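Cobalamin biosynthesis protein CobN (Mycobacterium tuberculosis, PDB 7C6O) is the large, catalytic subunit of cobaltochelatase, which inserts cobalt into a corrin ring during cobalamin biosynthesis. Local coordinates at residues 903-908 and 960-965; 919-924 and 952-957. One frame throughout, in Å; residues are numbered along the deposited sequence.

Interaction 1 (903-908 and 960-965)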
loop_
_atom_site.group_PDB
_atom_site.type_symbol
_atom_site.label_atom_id
_atom_site.label_comp_id
_atom_site.label_asym_id
_atom_site.label_seq_id
_atom_site.Cartn_x
_atom_site.Cartn_y
_atom_site.Cartn_z
ATOM N N ALA A 903 4.540 -2.546 22.371
ATOM C CA ALA A 903 5.552 -2.987 23.327
ATOM C C ALA A 903 5.996 -1.846 24.233
ATOM O O ALA A 903 6.191 -2.042 25.439
ATOM C CB ALA A 903 6.751 -3.584 22.588
ATOM N N LEU A 904 6.168 -0.645 23.675
ATOM C CA LEU A 904 6.568 0.494 24.496
ATOM C C LEU A 904 5.500 0.824 25.533
ATOM O O LEU A 904 5.819 1.122 26.693
ATOM C CB LEU A 904 6.854 1.705 23.608
ATOM C CG LEU A 904 8.114 1.619 22.746
ATOM C CD1 LEU A 904 8.108 2.693 21.669
ATOM C CD2 LEU A 904 9.355 1.738 23.620
ATOM N N LEU A 905 4.226 0.770 25.133
ATOM C CA LEU A 905 3.122 1.001 26.056
ATOM C C LEU A 905 2.969 -0.119 27.077
ATOM O O LEU A 905 2.344 0.094 28.121
ATOM C CB LEU A 905 1.809 1.153 25.282
ATOM C CG LEU A 905 1.709 2.310 24.288
ATOM C CD1 LEU A 905 0.387 2.253 23.543
ATOM C CD2 LEU A 905 1.868 3.638 25.004
ATOM N N GLY A 906 3.510 -1.301 26.799
ATOM C CA GLY A 906 3.332 -2.430 27.691
ATOM C C GLY A 906 2.049 -3.192 27.448
ATOM O O GLY A 906 1.422 -3.665 28.404
ATOM N N VAL A 907 1.637 -3.322 26.190
ATOM C CA VAL A 907 0.392 -3.981 25.816
ATOM C C VAL A 907 0.714 -5.080 24.815
ATOM O O VAL A 907 1.436 -4.847 23.839
ATOM C CB VAL A 907 -0.621 -2.986 25.223
ATOM C CG1 VAL A 907 -1.881 -3.709 24.770
ATOM C CG2 VAL A 907 -0.955 -1.919 26.236
ATOM N N ARG A 908 0.175 -6.267 25.057
ATOM C CA ARG A 908 0.361 -7.426 24.200
ATOM C C ARG A 908 -0.853 -7.622 23.300
ATOM O O ARG A 908 -1.991 -7.423 23.742
ATOM C CB ARG A 908 0.574 -8.684 25.044
ATOM C CG ARG A 908 1.184 -9.854 24.296
ATOM C CD ARG A 908 1.164 -11.114 25.145
ATOM N NE ARG A 908 1.549 -10.843 26.525
ATOM C CZ ARG A 908 2.799 -10.859 26.973
ATOM N NH1 ARG A 908 3.799 -11.136 26.147
ATOM N NH2 ARG A 908 3.051 -10.599 28.249
ATOM N N ARG A 960 -5.396 4.516 25.512
ATOM C CA ARG A 960 -6.435 4.760 26.506
ATOM C C ARG A 960 -6.477 3.653 27.551
ATOM O O ARG A 960 -6.763 3.920 28.724
ATOM C CB ARG A 960 -7.791 4.912 25.817
ATOM C CG ARG A 960 -7.950 6.235 25.084
ATOM C CD ARG A 960 -9.308 6.358 24.410
ATOM N NE ARG A 960 -9.373 5.584 23.176
ATOM C CZ ARG A 960 -10.011 4.427 23.048
ATOM N NH1 ARG A 960 -10.654 3.902 24.082
ATOM N NH2 ARG A 960 -10.009 3.799 21.882
ATOM N N LEU A 961 -6.189 2.415 27.146
ATOM C CA LEU A 961 -6.115 1.304 28.090
ATOM C C LEU A 961 -5.118 1.600 29.205
ATOM O O LEU A 961 -5.466 1.577 30.391
ATOM C CB LEU A 961 -5.727 0.023 27.346
ATOM C CG LEU A 961 -6.281 -1.337 27.782
ATOM C CD1 LEU A 961 -5.610 -2.447 26.984
ATOM C CD2 LEU A 961 -6.118 -1.582 29.276
ATOM N N VAL A 962 -3.867 1.890 28.839
ATOM C CA VAL A 962 -2.829 2.085 29.846
ATOM C C VAL A 962 -2.913 3.448 30.518
ATOM O O VAL A 962 -2.433 3.597 31.649
ATOM C CB VAL A 962 -1.427 1.893 29.243
ATOM C CG1 VAL A 962 -1.269 0.477 28.738
ATOM C CG2 VAL A 962 -1.171 2.896 28.125
ATOM N N ALA A 963 -3.499 4.452 29.861
ATOM C CA ALA A 963 -3.670 5.743 30.519
ATOM C C ALA A 963 -4.614 5.634 31.709
ATOM O O ALA A 963 -4.503 6.409 32.665
ATOM C CB ALA A 963 -4.188 6.781 29.524
ATOM N N ASP A 964 -5.527 4.666 31.679
ATOM C CA ASP A 964 -6.545 4.532 32.709
ATOM C C ASP A 964 -6.136 3.605 33.847
ATOM O O ASP A 964 -6.824 3.573 34.873
ATOM C CB ASP A 964 -7.852 4.030 32.087
ATOM C CG ASP A 964 -9.072 4.660 32.720
ATOM O OD1 ASP A 964 -9.184 5.905 32.677
ATOM O OD2 ASP A 964 -9.920 3.916 33.256
ATOM N N LEU A 965 -5.046 2.854 33.697
ATOM C CA LEU A 965 -4.597 1.966 34.760
ATOM C C LEU A 965 -4.080 2.778 35.940
ATOM O O LEU A 965 -3.271 3.694 35.769
ATOM C CB LEU A 965 -3.505 1.030 34.243
ATOM C CG LEU A 965 -3.892 0.067 33.118
ATOM C CD1 LEU A 965 -2.673 -0.699 32.620
ATOM C CD2 LEU A 965 -4.979 -0.891 33.575
#
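V962, near the end of helix 949-963, sets one methyl, CG1, against both V907 and the L905 carbonyl. V962 CG1 comes to 3.5 Å from V907 CG2, tighter than an ordinary carbon-carbon contact, and lies 3.7 Å from the carbonyl O of L905. The two valines meet at a slant, one methyl from each touching. In V907 the touching methyl CG2 lies beside the backbone N, because CG1 takes the place anti to it (chi1 177°). The second methyl of V962 looks to the leucine: V962 CG2 and L905 CD2 are 4.4 Å apart, a looser apolar contact.

What sets L905 and V907 on the same face is the turn between them. Helix 896-905 ends in a Schellman motif with G906, at positive phi, as its C-prime residue, and the chain passes directly into strand 907-911. The L905 carbonyl grazed by V962 is not left without a polar partner, since R933 donates to it through NH1.

Around this buried apolar patch, V974 of helix 973-985 touches both L905 and V962, and V936 of strand 935-940 packs on L905. The contact therefore joins the helix-to-strand turn at G906 to the C-terminal part of helix 949-963, with helix 973-985 packed against both.

Interaction 2 (919-924 and 952-957); sequences IDLAPM and VTMLDD
Strand 918-923 passes helix 949-963 with L921 and M954 as the nearest backbone points, their CA atoms 8.1 Å apart, and side chains fill the interval. L921 carries the contact with both methyls. L921 CD1 reaches the helix backbone, 3.6 Å from the carbonyl O of M954, and also lies 4.1 Å from CB of D957, one turn further on. L921 CD2 meets the side chain of M954 instead, 3.9 Å from M954 CG. The leucine thus sits astride two helix residues, running obliquely to M954 and at about a right angle to D957. M954 offers a methylene rather than its sulfur: CG stands anti to the backbone N (chi1 176°), and the chain bends only further out, at chi3.

D957 adds just the carbon base of its side chain here. Its carboxylate is engaged by R960 and R1036, both of which form salt bridges to OD1.

On the strand, L921 N lies 2.8 Å from D920 OD1 and donates to it, approaching on the anti side, 28° out of the carboxylate plane. I919 and D920 together face V910 in a classic beta bulge. Strand 918-923 pairs antiparallel with strand 907-911, while L902 of helix 896-905 touches M954, so hairpin and helix both border this surface contact.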
loop_
_atom_site.group_PDB
_atom_site.type_symbol
_atom_site.label_atom_id
_atom_site.label_comp_id
_atom_site.label_asym_id
_atom_site.label_seq_id
_atom_site.Cartn_x
_atom_site.Cartn_y
_atom_site.Cartn_z
ATOM N N ILE A 919 -7.556 -9.846 17.780
ATOM C CA ILE A 919 -8.929 -9.707 18.250
ATOM C C ILE A 919 -9.042 -8.933 19.554
ATOM O O ILE A 919 -10.154 -8.512 19.905
ATOM C CB ILE A 919 -9.613 -11.083 18.397
ATOM C CG1 ILE A 919 -8.872 -11.937 19.427
ATOM C CG2 ILE A 919 -9.670 -11.796 17.054
ATOM C CD1 ILE A 919 -9.507 -13.289 19.666
ATOM N N ASP A 920 -7.949 -8.719 20.282
ATOM C CA ASP A 920 -8.022 -8.017 21.557
ATOM C C ASP A 920 -6.627 -7.533 21.940
ATOM O O ASP A 920 -5.649 -7.743 21.217
ATOM C CB ASP A 920 -8.614 -8.917 22.646
ATOM C CG ASP A 920 -9.458 -8.147 23.644
ATOM O OD1 ASP A 920 -9.253 -6.922 23.781
ATOM O OD2 ASP A 920 -10.328 -8.766 24.290
ATOM N N LEU A 921 -6.553 -6.873 23.095
ATOM C CA LEU A 921 -5.306 -6.413 23.685
ATOM C C LEU A 921 -5.266 -6.841 25.145
ATOM O O LEU A 921 -6.307 -6.979 25.793
ATOM C CB LEU A 921 -5.158 -4.888 23.597
ATOM C CG LEU A 921 -5.171 -4.245 22.210
ATOM C CD1 LEU A 921 -5.336 -2.738 22.338
ATOM C CD2 LEU A 921 -3.896 -4.584 21.455
ATOM N N ALA A 922 -4.057 -7.042 25.656
ATOM C CA ALA A 922 -3.876 -7.460 27.038
ATOM C C ALA A 922 -2.711 -6.702 27.661
ATOM O O ALA A 922 -1.553 -6.929 27.289
ATOM C CB ALA A 922 -3.641 -8.969 27.122
ATOM N N PRO A 923 -2.971 -5.796 28.601
ATOM C CA PRO A 923 -1.870 -5.052 29.222
ATOM C C PRO A 923 -0.999 -5.958 30.076
ATOM O O PRO A 923 -1.495 -6.796 30.833
ATOM C CB PRO A 923 -2.590 -4.002 30.077
ATOM C CG PRO A 923 -3.920 -4.614 30.370
ATOM C CD PRO A 923 -4.283 -5.398 29.138
ATOM N N MET A 924 0.312 -5.790 29.937
ATOM C CA MET A 924 1.254 -6.466 30.816
ATOM C C MET A 924 1.393 -5.676 32.110
ATOM O O MET A 924 1.362 -4.443 32.105
ATOM C CB MET A 924 2.619 -6.610 30.144
ATOM C CG MET A 924 2.564 -7.003 28.684
ATOM S SD MET A 924 4.207 -7.008 27.942
ATOM C CE MET A 924 3.805 -6.638 26.240
ATOM N N VAL A 952 -5.331 1.701 13.525
ATOM C CA VAL A 952 -5.478 3.030 14.119
ATOM C C VAL A 952 -6.330 2.946 15.378
ATOM O O VAL A 952 -5.982 3.497 16.431
ATOM C CB VAL A 952 -6.084 4.009 13.097
ATOM C CG1 VAL A 952 -6.431 5.333 13.765
ATOM C CG2 VAL A 952 -5.124 4.227 11.933
ATOM N N THR A 953 -7.462 2.248 15.286
ATOM C CA THR A 953 -8.302 2.043 16.459
ATOM C C THR A 953 -7.585 1.200 17.506
ATOM O O THR A 953 -7.690 1.469 18.708
ATOM C CB THR A 953 -9.617 1.386 16.046
ATOM O OG1 THR A 953 -10.239 2.164 15.015
ATOM C CG2 THR A 953 -10.556 1.295 17.229
ATOM N N MET A 954 -6.843 0.182 17.064
ATOM C CA MET A 954 -6.121 -0.682 17.996
ATOM C C MET A 954 -5.098 0.107 18.807
ATOM O O MET A 954 -5.005 -0.051 20.030
ATOM C CB MET A 954 -5.437 -1.814 17.228
ATOM C CG MET A 954 -4.583 -2.727 18.100
ATOM S SD MET A 954 -3.414 -3.712 17.143
ATOM C CE MET A 954 -4.503 -4.548 15.995
ATOM N N LEU A 955 -4.314 0.957 18.142
ATOM C CA LEU A 955 -3.308 1.732 18.861
ATOM C C LEU A 955 -3.958 2.757 19.783
ATOM O O LEU A 955 -3.479 2.988 20.900
ATOM C CB LEU A 955 -2.359 2.415 17.877
ATOM C CG LEU A 955 -1.464 1.484 17.054
ATOM C CD1 LEU A 955 -0.575 2.291 16.125
ATOM C CD2 LEU A 955 -0.623 0.594 17.961
ATOM N N ASP A 956 -5.050 3.378 19.337
ATOM C CA ASP A 956 -5.764 4.309 20.202
ATOM C C ASP A 956 -6.337 3.594 21.422
ATOM O O ASP A 956 -6.274 4.116 22.541
ATOM C CB ASP A 956 -6.870 5.013 19.417
ATOM C CG ASP A 956 -7.562 6.094 20.229
ATOM O OD1 ASP A 956 -6.857 6.933 20.827
ATOM O OD2 ASP A 956 -8.810 6.113 20.257
ATOM N N ASP A 957 -6.888 2.392 21.224
ATOM C CA ASP A 957 -7.388 1.609 22.352
ATOM C C ASP A 957 -6.282 1.308 23.356
ATOM O O ASP A 957 -6.517 1.319 24.570
ATOM C CB ASP A 957 -8.013 0.303 21.859
ATOM C CG ASP A 957 -9.358 0.508 21.189
ATOM O OD1 ASP A 957 -9.926 1.617 21.295
ATOM O OD2 ASP A 957 -9.848 -0.450 20.553
#

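Overall arrangement
Helix 949-963 serves both contacts: 952-957 meets the second strand of the hairpin in interaction 2, and 960-965 meets the end of helix 896-905 and the start of the first strand in interaction 1. Their centres lie about 8 Å apart. The antiparallel ladder links them directly, with probable hydrogen bonds of 2.8 Å from A922 N to R908 O and from M924 N to G906 O. V907 CG1 also packs 3.7 Å from L921 CB, joining the apolar contacts of the two interactions side by side, buried at interaction 1 and nearer the surface at interaction 2. The sodium ion, held by D125 and S127, belongs to neither contact.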